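Local coordinates for protein ferredoxin (Rhodopseudomonas palustris, PDB 4LTU) that carries a single [2Fe-2S] cluster and probably shuttles electrons between redox partners, as adrenodoxin- and putidaredoxin-type ferredoxins do, at residues E14-A19 against M25-N30; T48-V53 against D70-T75; L56-L61 against N82-C87. All coordinates share one frame; numbering follows the deposited sequence.

Contact 1: E14-A19 against M25-N30; sequences EIVDAA and MFAALN
Ala27 presents its methyl group to the strand, and three residues of 14-19 meet it. Its CB lies 3.7 Å from Ala18 CB. This is a methyl-to-methyl approach with no polar atom involved. Val16 comes to the same methyl from further back along the strand, with Val16 CG2 4.0 Å from Ala27 CB. The first torsion of Val16 (chi1 -42°) sets CG1 anti to the carbonyl carbon. CG2 is left between the backbone N and the carbonyl carbon, and this is the branch that reaches the helix. Between these two side chains the strand adds a backbone atom: Asp17 O stands 3.8 Å from Ala27 CB.

No hydrogen bond crosses the contact. The backbones come closest where alanine faces alanine, and the CA atoms of Ala18 and Ala27 are 5.3 Å apart. Within the helical segment, Asn30 folds back over its own turn. Asn30 ND2 donates to Phe26 O at 3.1 Å, from above the carbonyl plane. The same amide nitrogen sits over the centre of one face of the Phe26 ring. Phe26 O also accepts from Asn30 N, so two donors of one residue grip it.

Strand 14-17 and helix 25-29 run at 110° to each other, with axes 8.0 Å apart. Ala27 also touches Ile4, and Val16 touches Phe6, both on strand 3-7. A helix packed on the first beta hairpin of a mixed sheet is the beta-grasp arrangement of [2Fe-2S] ferredoxins.

Contact 2: T48-V53 against D70-T75; sequences TCHVYV and DLLDGT. With FES (Fe2/s2 (inorganic) cluster), chain C.
His50 and Thr75 carry most of this contact, through a CH-pi interaction. The Thr75 methyl, CG2, stands over one face of the His50 imidazole, 3.8 Å from the ring centroid. It lies only 12° off the ring normal, close to straight above the centre. His50 has its CG anti to the backbone N (chi1 -171°), which carries the ring out from the strand to meet the threonine. The threonine comes in nearly perpendicular to the histidine side chain.

The remaining apolar contact is looser. Leu72 CD2 approaches the His50 ring obliquely and from farther off. An alanine in place of His50 would probably leave the Thr75 methyl and the end of Leu72 without the ring they pack on, opening a gap between strand and turn.

No hydrogen bond joins the two segments. The Thr75 hydroxyl bonds with the backbone oxygen of Ser77, while Leu72 O is also near. Leu72 to Thr75 form a type I turn.

Metal binding belongs to the residue before His50. Cys49 SG holds iron FE2 of the cluster at 2.3 Å, and Cys87 binds the same iron.

Strand 50-53 lies in the sheet between strands 99-101 and 83-85. His50 also touches Ser83 on the latter. The contact thus joins the start of strand 50-53, just after a cluster ligand, to the end of helix 66-72 and the turn that follows.

Contact 3: L56-L61 against N82-C87; sequences LWLAKL and NSRLSC. With FES (Fe2/s2 (inorganic) cluster), chain C.
Leu58 meets Asn82 at the closer end of this contact. Leu58 CD2 lies 3.4 Å from Asn82 OD1, a methyl set against the amide oxygen. The other methyl, Leu58 CD1, is 4.0 Å from Asn82 O, so the fork of the leucine spans side chain and backbone of one residue. The leucine has CG anti to its own N (chi1 -158°), which extends the fork toward Asn82. The asparagine amide is held from the other end, where Asn82 ND2 donates to Val53 O of the neighbouring strand.

The second half is looser. Leu58 CD1 is 4.4 Å from Arg84 CG. Leu61 CB is 4.0 Å from Arg84 NH1. Leu61 and Arg84 run alongside but head opposite ways, with the leucine oblique to the guanidinium. The arginine is bent twice along its chain, which brings its end back beside Leu61. Its NE forms a salt bridge with Glu68, which probably steadies the charged end. No hydrogen bond links the segments. Leu58, Leu61 and Asn82 stay partly exposed, while Arg84 is buried.

Further along 82-87, Cys87 SG binds iron FE2 at 2.1 Å. The loop 56-61 thus packs beside edge strand 83-85 in the beta-grasp fold of [2Fe-2S] ferredoxins. That strand leads into Cys87, the fourth cluster cysteine after Cys40, Cys46 and Cys49, a set of four characteristic of this family.

Along the chain, contact 1 closes before the other two begin. Contacts 2 and 3 interlock, their segments alternating in sequence. All three reach the same mixed sheet: contact 1 at outer strand 13-17, contact 2 at strand 50-53 and contact 3 at the other outer strand, 83-85. Centres of contacts 1 and 2 lie about 18 Å apart, flanking the middle of the molecule; those of 2 and 3 are about 11 Å apart. Contacts 1 and 3, about 15 Å apart between centres, touch where the backbone of Met25 is hydrogen-bonded to that of Ser86. Strands 50-53 and 83-85 are neighbours, joined by the Val51–Arg84 backbone pair. Both cysteines of one iron thus sit beside the ends of neighbouring strands, linked through Met25 to helix 24-29.

Contact 1: E14-A19 against M25-N30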
loop_
_atom_site.group_PDB
_atom_site.type_symbol
_atom_site.label_atom_id
_atom_site.label_comp_id
_atom_site.label_asym_id
_atom_site.label_seq_id
_atom_site.Cartn_x
_atom_site.Cartn_y
_atom_site.Cartn_z
ATOM N N GLU A 14 -9.511 -4.789 -8.088
ATOM C CA GLU A 14 -9.810 -3.448 -8.554
ATOM C C GLU A 14 -8.539 -2.933 -9.218
ATOM O O GLU A 14 -7.456 -3.008 -8.634
ATOM C CB GLU A 14 -10.150 -2.531 -7.376
ATOM C CG GLU A 14 -11.474 -2.810 -6.763
ATOM C CD GLU A 14 -11.956 -1.702 -5.846
ATOM O OE1 GLU A 14 -12.495 -2.024 -4.766
ATOM O OE2 GLU A 14 -11.845 -0.512 -6.210
ATOM N N ILE A 15 -8.675 -2.418 -10.432
ATOM C CA ILE A 15 -7.557 -1.754 -11.063
ATOM C C ILE A 15 -7.737 -0.257 -11.008
ATOM O O ILE A 15 -8.751 0.289 -11.464
ATOM C CB ILE A 15 -7.286 -2.266 -12.475
ATOM C CG1 ILE A 15 -6.811 -3.727 -12.382
ATOM C CG2 ILE A 15 -6.281 -1.345 -13.192
ATOM C CD1 ILE A 15 -5.725 -4.098 -13.358
ATOM N N VAL A 16 -6.752 0.403 -10.404
ATOM C CA VAL A 16 -6.811 1.856 -10.231
ATOM C C VAL A 16 -5.724 2.511 -11.043
ATOM O O VAL A 16 -4.572 2.063 -11.058
ATOM C CB VAL A 16 -6.731 2.293 -8.723
ATOM C CG1 VAL A 16 -7.589 1.375 -7.823
ATOM C CG2 VAL A 16 -5.317 2.325 -8.223
ATOM N N ASP A 17 -6.083 3.581 -11.726
ATOM C CA ASP A 17 -5.082 4.416 -12.366
ATOM C C ASP A 17 -4.234 5.141 -11.323
ATOM O O ASP A 17 -4.677 5.423 -10.202
ATOM C CB ASP A 17 -5.761 5.406 -13.298
ATOM C CG ASP A 17 -6.718 4.716 -14.258
ATOM O OD1 ASP A 17 -6.424 4.703 -15.460
ATOM O OD2 ASP A 17 -7.753 4.167 -13.805
ATOM N N ALA A 18 -3.002 5.415 -11.705
ATOM C CA ALA A 18 -2.103 6.156 -10.883
ATOM C C ALA A 18 -1.122 6.827 -11.817
ATOM O O ALA A 18 -0.661 6.230 -12.787
ATOM C CB ALA A 18 -1.380 5.235 -9.902
ATOM N N ALA A 19 -0.825 8.085 -11.541
ATOM C CA ALA A 19 0.184 8.783 -12.308
ATOM C C ALA A 19 1.506 8.400 -11.671
ATOM O O ALA A 19 1.526 7.852 -10.565
ATOM C CB ALA A 19 -0.053 10.290 -12.216
ATOM N N MET A 25 -1.528 4.918 -1.852
ATOM C CA MET A 25 -2.632 5.343 -1.014
ATOM C C MET A 25 -3.470 6.421 -1.732
ATOM O O MET A 25 -4.716 6.372 -1.753
ATOM C CB MET A 25 -2.095 5.880 0.325
ATOM C CG MET A 25 -3.205 6.389 1.264
ATOM S SD MET A 25 -2.651 7.806 2.232
ATOM C CE MET A 25 -2.433 9.014 0.936
ATOM N N PHE A 26 -2.764 7.394 -2.294
ATOM C CA PHE A 26 -3.389 8.472 -3.001
ATOM C C PHE A 26 -4.215 7.845 -4.135
ATOM O O PHE A 26 -5.428 8.080 -4.243
ATOM C CB PHE A 26 -2.312 9.434 -3.529
ATOM C CG PHE A 26 -2.856 10.541 -4.393
ATOM C CD1 PHE A 26 -3.187 11.782 -3.836
ATOM C CD2 PHE A 26 -3.040 10.343 -5.771
ATOM C CE1 PHE A 26 -3.698 12.808 -4.631
ATOM C CE2 PHE A 26 -3.543 11.351 -6.570
ATOM C CZ PHE A 26 -3.879 12.597 -6.000
ATOM N N ALA A 27 -3.550 7.024 -4.944
ATOM C CA ALA A 27 -4.195 6.290 -6.019
ATOM C C ALA A 27 -5.448 5.548 -5.560
ATOM O O ALA A 27 -6.485 5.676 -6.175
ATOM C CB ALA A 27 -3.196 5.315 -6.685
ATOM N N ALA A 28 -5.337 4.766 -4.492
ATOM C CA ALA A 28 -6.496 4.111 -3.867
ATOM C C ALA A 28 -7.675 5.058 -3.555
ATOM O O ALA A 28 -8.823 4.827 -3.976
ATOM C CB ALA A 28 -6.059 3.413 -2.599
ATOM N N LEU A 29 -7.378 6.126 -2.820
ATOM C CA LEU A 29 -8.407 6.990 -2.239
ATOM C C LEU A 29 -9.126 7.806 -3.285
ATOM O O LEU A 29 -10.264 8.200 -3.097
ATOM C CB LEU A 29 -7.779 7.922 -1.205
ATOM C CG LEU A 29 -7.219 7.195 0.013
ATOM C CD1 LEU A 29 -6.504 8.224 0.864
ATOM C CD2 LEU A 29 -8.368 6.546 0.771
ATOM N N ASN A 30 -8.431 8.042 -4.392
ATOM C CA ASN A 30 -8.924 8.865 -5.472
ATOM C C ASN A 30 -9.656 8.057 -6.564
ATOM O O ASN A 30 -10.157 8.606 -7.554
ATOM C CB ASN A 30 -7.759 9.710 -5.985
ATOM C CG ASN A 30 -7.534 10.945 -5.105
ATOM O OD1 ASN A 30 -8.361 11.846 -5.103
ATOM N ND2 ASN A 30 -6.462 10.962 -4.318
#

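Contact 2: T48-V53 against D70-T75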
loop_
_atom_site.group_PDB
_atom_site.type_symbol
_atom_site.label_atom_id
_atom_site.label_comp_id
_atom_site.label_asym_id
_atom_site.label_seq_id
_atom_site.Cartn_x
_atom_site.Cartn_y
_atom_site.Cartn_z
ATOM N N THR A 48 -2.069 2.896 9.357
ATOM C CA THR A 48 -3.428 2.615 8.886
ATOM C C THR A 48 -3.639 2.709 7.369
ATOM O O THR A 48 -4.791 2.726 6.897
ATOM C CB THR A 48 -4.520 3.525 9.600
ATOM O OG1 THR A 48 -4.423 4.872 9.130
ATOM C CG2 THR A 48 -4.406 3.502 11.162
ATOM N N CYS A 49 -2.537 2.806 6.617
ATOM C CA CYS A 49 -2.536 2.631 5.161
ATOM C C CYS A 49 -1.808 1.325 4.766
ATOM O O CYS A 49 -1.258 1.239 3.660
ATOM C CB CYS A 49 -1.820 3.805 4.485
ATOM S SG CYS A 49 -0.045 3.929 4.866
ATOM N N HIS A 50 -1.789 0.356 5.684
ATOM C CA HIS A 50 -1.094 -0.947 5.575
ATOM C C HIS A 50 -1.440 -1.676 4.277
ATOM O O HIS A 50 -2.592 -1.689 3.879
ATOM C CB HIS A 50 -1.565 -1.810 6.777
ATOM C CG HIS A 50 -0.820 -3.096 6.981
ATOM N ND1 HIS A 50 0.405 -3.371 6.397
ATOM C CD2 HIS A 50 -1.096 -4.152 7.789
ATOM C CE1 HIS A 50 0.842 -4.546 6.824
ATOM N NE2 HIS A 50 -0.042 -5.027 7.685
ATOM N N VAL A 51 -0.449 -2.248 3.600
ATOM C CA VAL A 51 -0.733 -3.183 2.505
ATOM C C VAL A 51 0.267 -4.326 2.496
ATOM O O VAL A 51 1.353 -4.203 3.049
ATOM C CB VAL A 51 -0.713 -2.526 1.101
ATOM C CG1 VAL A 51 -1.931 -1.624 0.869
ATOM C CG2 VAL A 51 0.598 -1.799 0.837
ATOM N N TYR A 52 -0.098 -5.438 1.856
ATOM C CA TYR A 52 0.874 -6.489 1.507
ATOM C C TYR A 52 1.207 -6.433 0.019
ATOM O O TYR A 52 0.345 -6.578 -0.844
ATOM C CB TYR A 52 0.388 -7.891 1.889
ATOM C CG TYR A 52 -0.425 -8.026 3.197
ATOM C CD1 TYR A 52 0.105 -7.647 4.429
ATOM C CD2 TYR A 52 -1.697 -8.609 3.183
ATOM C CE1 TYR A 52 -0.628 -7.789 5.625
ATOM C CE2 TYR A 52 -2.439 -8.773 4.366
ATOM C CZ TYR A 52 -1.889 -8.363 5.585
ATOM O OH TYR A 52 -2.628 -8.526 6.748
ATOM N N VAL A 53 2.469 -6.182 -0.279
ATOM C CA VAL A 53 2.951 -6.212 -1.636
ATOM C C VAL A 53 3.003 -7.680 -2.098
ATOM O O VAL A 53 3.325 -8.592 -1.301
ATOM C CB VAL A 53 4.332 -5.580 -1.711
ATOM C CG1 VAL A 53 4.801 -5.499 -3.143
ATOM C CG2 VAL A 53 4.288 -4.171 -1.078
ATOM N N ASP A 70 9.536 0.810 11.944
ATOM C CA ASP A 70 8.950 0.867 13.286
ATOM C C ASP A 70 7.452 1.157 13.263
ATOM O O ASP A 70 6.703 0.613 14.075
ATOM C CB ASP A 70 9.668 1.841 14.192
ATOM C CG ASP A 70 9.144 1.782 15.613
ATOM O OD1 ASP A 70 9.364 0.741 16.298
ATOM O OD2 ASP A 70 8.494 2.773 16.029
ATOM N N LEU A 71 7.007 2.008 12.342
ATOM C CA LEU A 71 5.560 2.150 12.133
ATOM C C LEU A 71 4.886 0.797 11.882
ATOM O O LEU A 71 3.827 0.503 12.426
ATOM C CB LEU A 71 5.256 3.129 10.990
ATOM C CG LEU A 71 5.418 4.601 11.401
ATOM C CD1 LEU A 71 5.271 5.501 10.191
ATOM C CD2 LEU A 71 4.437 4.991 12.567
ATOM N N LEU A 72 5.518 -0.039 11.081
ATOM C CA LEU A 72 4.880 -1.291 10.690
ATOM C C LEU A 72 4.616 -2.291 11.815
ATOM O O LEU A 72 3.708 -3.125 11.683
ATOM C CB LEU A 72 5.626 -1.955 9.535
ATOM C CG LEU A 72 5.383 -1.260 8.197
ATOM C CD1 LEU A 72 6.328 -1.828 7.145
ATOM C CD2 LEU A 72 3.884 -1.355 7.779
ATOM N N ASP A 73 5.344 -2.227 12.928
ATOM C CA ASP A 73 4.979 -3.171 13.970
ATOM C C ASP A 73 3.888 -2.728 14.946
ATOM O O ASP A 73 3.594 -3.433 15.913
ATOM C CB ASP A 73 6.186 -3.877 14.638
ATOM C CG ASP A 73 7.220 -2.933 15.124
ATOM O OD1 ASP A 73 6.824 -1.942 15.755
ATOM O OD2 ASP A 73 8.422 -3.176 14.866
ATOM N N GLY A 74 3.253 -1.595 14.617
ATOM C CA GLY A 74 2.073 -1.110 15.308
ATOM C C GLY A 74 0.798 -1.223 14.479
ATOM O O GLY A 74 -0.217 -0.581 14.796
ATOM N N THR A 75 0.843 -2.035 13.419
ATOM C CA THR A 75 -0.311 -2.214 12.535
ATOM C C THR A 75 -1.487 -2.876 13.272
ATOM O O THR A 75 -1.279 -3.501 14.301
ATOM C CB THR A 75 0.067 -3.023 11.274
ATOM O OG1 THR A 75 0.817 -4.184 11.655
ATOM C CG2 THR A 75 0.905 -2.174 10.324
HETATM FE FE1 FES C . -0.381 7.497 7.877
HETATM FE FE2 FES C . 0.465 6.075 5.440
HETATM S S1 FES C . 1.408 6.374 7.406
HETATM S S2 FES C . -1.363 7.129 5.933
#

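Contact 3: L56-L61 against N82-C87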
loop_
_atom_site.group_PDB
_atom_site.type_symbol
_atom_site.label_atom_id
_atom_site.label_comp_id
_atom_site.label_asym_id
_atom_site.label_seq_id
_atom_site.Cartn_x
_atom_site.Cartn_y
_atom_site.Cartn_z
ATOM N N LEU A 56 6.052 -11.335 -5.598
ATOM C CA LEU A 56 6.871 -11.112 -6.779
ATOM C C LEU A 56 7.229 -9.663 -7.072
ATOM O O LEU A 56 8.169 -9.406 -7.839
ATOM C CB LEU A 56 6.219 -11.764 -8.015
ATOM C CG LEU A 56 5.889 -13.258 -7.897
ATOM C CD1 LEU A 56 4.825 -13.623 -8.910
ATOM C CD2 LEU A 56 7.135 -14.211 -7.998
ATOM N N TRP A 57 6.503 -8.715 -6.469
ATOM C CA TRP A 57 6.742 -7.275 -6.707
ATOM C C TRP A 57 7.578 -6.603 -5.609
ATOM O O TRP A 57 8.114 -5.520 -5.825
ATOM C CB TRP A 57 5.419 -6.494 -6.909
ATOM C CG TRP A 57 4.747 -6.693 -8.246
ATOM C CD1 TRP A 57 3.791 -7.616 -8.547
ATOM C CD2 TRP A 57 4.982 -5.953 -9.455
ATOM N NE1 TRP A 57 3.417 -7.504 -9.875
ATOM C CE2 TRP A 57 4.135 -6.492 -10.452
ATOM C CE3 TRP A 57 5.841 -4.898 -9.798
ATOM C CZ2 TRP A 57 4.103 -5.996 -11.771
ATOM C CZ3 TRP A 57 5.812 -4.410 -11.114
ATOM C CH2 TRP A 57 4.944 -4.959 -12.077
ATOM N N LEU A 58 7.678 -7.214 -4.431
ATOM C CA LEU A 58 8.475 -6.625 -3.354
ATOM C C LEU A 58 9.845 -6.154 -3.849
ATOM O O LEU A 58 10.223 -5.005 -3.611
ATOM C CB LEU A 58 8.629 -7.574 -2.170
ATOM C CG LEU A 58 8.959 -6.864 -0.835
ATOM C CD1 LEU A 58 7.838 -5.981 -0.341
ATOM C CD2 LEU A 58 9.387 -7.850 0.294
ATOM N N ALA A 59 10.568 -7.031 -4.546
ATOM C CA ALA A 59 11.946 -6.744 -5.001
ATOM C C ALA A 59 12.095 -5.453 -5.818
ATOM O O ALA A 59 13.159 -4.854 -5.803
ATOM C CB ALA A 59 12.541 -7.950 -5.793
ATOM N N LYS A 60 11.034 -5.047 -6.520
ATOM C CA LYS A 60 11.061 -3.878 -7.418
ATOM C C LYS A 60 10.878 -2.524 -6.719
ATOM O O LYS A 60 10.997 -1.458 -7.340
ATOM C CB LYS A 60 10.037 -4.062 -8.551
ATOM C CG LYS A 60 10.533 -5.009 -9.667
ATOM C CD LYS A 60 9.491 -5.266 -10.767
ATOM C CE LYS A 60 9.961 -6.394 -11.712
ATOM N NZ LYS A 60 8.841 -7.159 -12.366
ATOM N N LEU A 61 10.602 -2.576 -5.418
ATOM C CA LEU A 61 10.415 -1.383 -4.625
ATOM C C LEU A 61 11.692 -0.963 -3.887
ATOM O O LEU A 61 12.463 -1.813 -3.414
ATOM C CB LEU A 61 9.300 -1.603 -3.607
ATOM C CG LEU A 61 7.918 -1.917 -4.186
ATOM C CD1 LEU A 61 6.947 -2.203 -3.064
ATOM C CD2 LEU A 61 7.460 -0.764 -5.032
ATOM N N ASN A 82 6.115 -9.045 3.627
ATOM C CA ASN A 82 5.809 -8.174 2.494
ATOM C C ASN A 82 4.991 -6.927 2.848
ATOM O O ASN A 82 4.615 -6.159 1.970
ATOM C CB ASN A 82 5.086 -8.987 1.434
ATOM C CG ASN A 82 6.018 -9.916 0.671
ATOM O OD1 ASN A 82 7.118 -10.273 1.141
ATOM N ND2 ASN A 82 5.579 -10.327 -0.512
ATOM N N SER A 83 4.721 -6.733 4.129
ATOM C CA SER A 83 4.023 -5.533 4.604
ATOM C C SER A 83 4.702 -4.215 4.178
ATOM O O SER A 83 5.921 -4.095 4.192
ATOM C CB SER A 83 3.861 -5.611 6.130
ATOM O OG SER A 83 2.822 -6.516 6.493
ATOM N N ARG A 84 3.901 -3.248 3.748
ATOM C CA ARG A 84 4.380 -1.900 3.424
ATOM C C ARG A 84 3.313 -0.874 3.847
ATOM O O ARG A 84 2.141 -1.213 4.009
ATOM C CB ARG A 84 4.653 -1.725 1.917
ATOM C CG ARG A 84 5.918 -2.377 1.306
ATOM C CD ARG A 84 7.216 -1.855 1.878
ATOM N NE ARG A 84 7.186 -0.405 1.845
ATOM C CZ ARG A 84 7.877 0.365 1.011
ATOM N NH1 ARG A 84 8.734 -0.151 0.129
ATOM N NH2 ARG A 84 7.713 1.675 1.085
ATOM N N LEU A 85 3.742 0.371 4.023
ATOM C CA LEU A 85 2.846 1.517 4.167
ATOM C C LEU A 85 2.661 2.077 2.782
ATOM O O LEU A 85 3.611 2.558 2.180
ATOM C CB LEU A 85 3.459 2.591 5.070
ATOM C CG LEU A 85 3.525 2.234 6.555
ATOM C CD1 LEU A 85 4.251 3.313 7.286
ATOM C CD2 LEU A 85 2.095 2.076 7.077
ATOM N N SER A 86 1.432 1.975 2.294
ATOM C CA SER A 86 1.074 2.336 0.942
ATOM C C SER A 86 1.267 3.803 0.590
ATOM O O SER A 86 1.399 4.127 -0.584
ATOM C CB SER A 86 -0.370 1.927 0.650
ATOM O OG SER A 86 -1.258 2.714 1.411
ATOM N N CYS A 87 1.282 4.692 1.575
ATOM C CA CYS A 87 1.576 6.108 1.288
ATOM C C CYS A 87 3.091 6.305 1.038
ATOM O O CYS A 87 3.504 7.310 0.462
ATOM C CB CYS A 87 1.067 7.021 2.415
ATOM S SG CYS A 87 1.888 6.796 4.034
HETATM FE FE1 FES C . -0.381 7.497 7.877
HETATM FE FE2 FES C . 0.465 6.075 5.440
HETATM S S1 FES C . 1.408 6.374 7.406
HETATM S S2 FES C . -1.363 7.129 5.933
#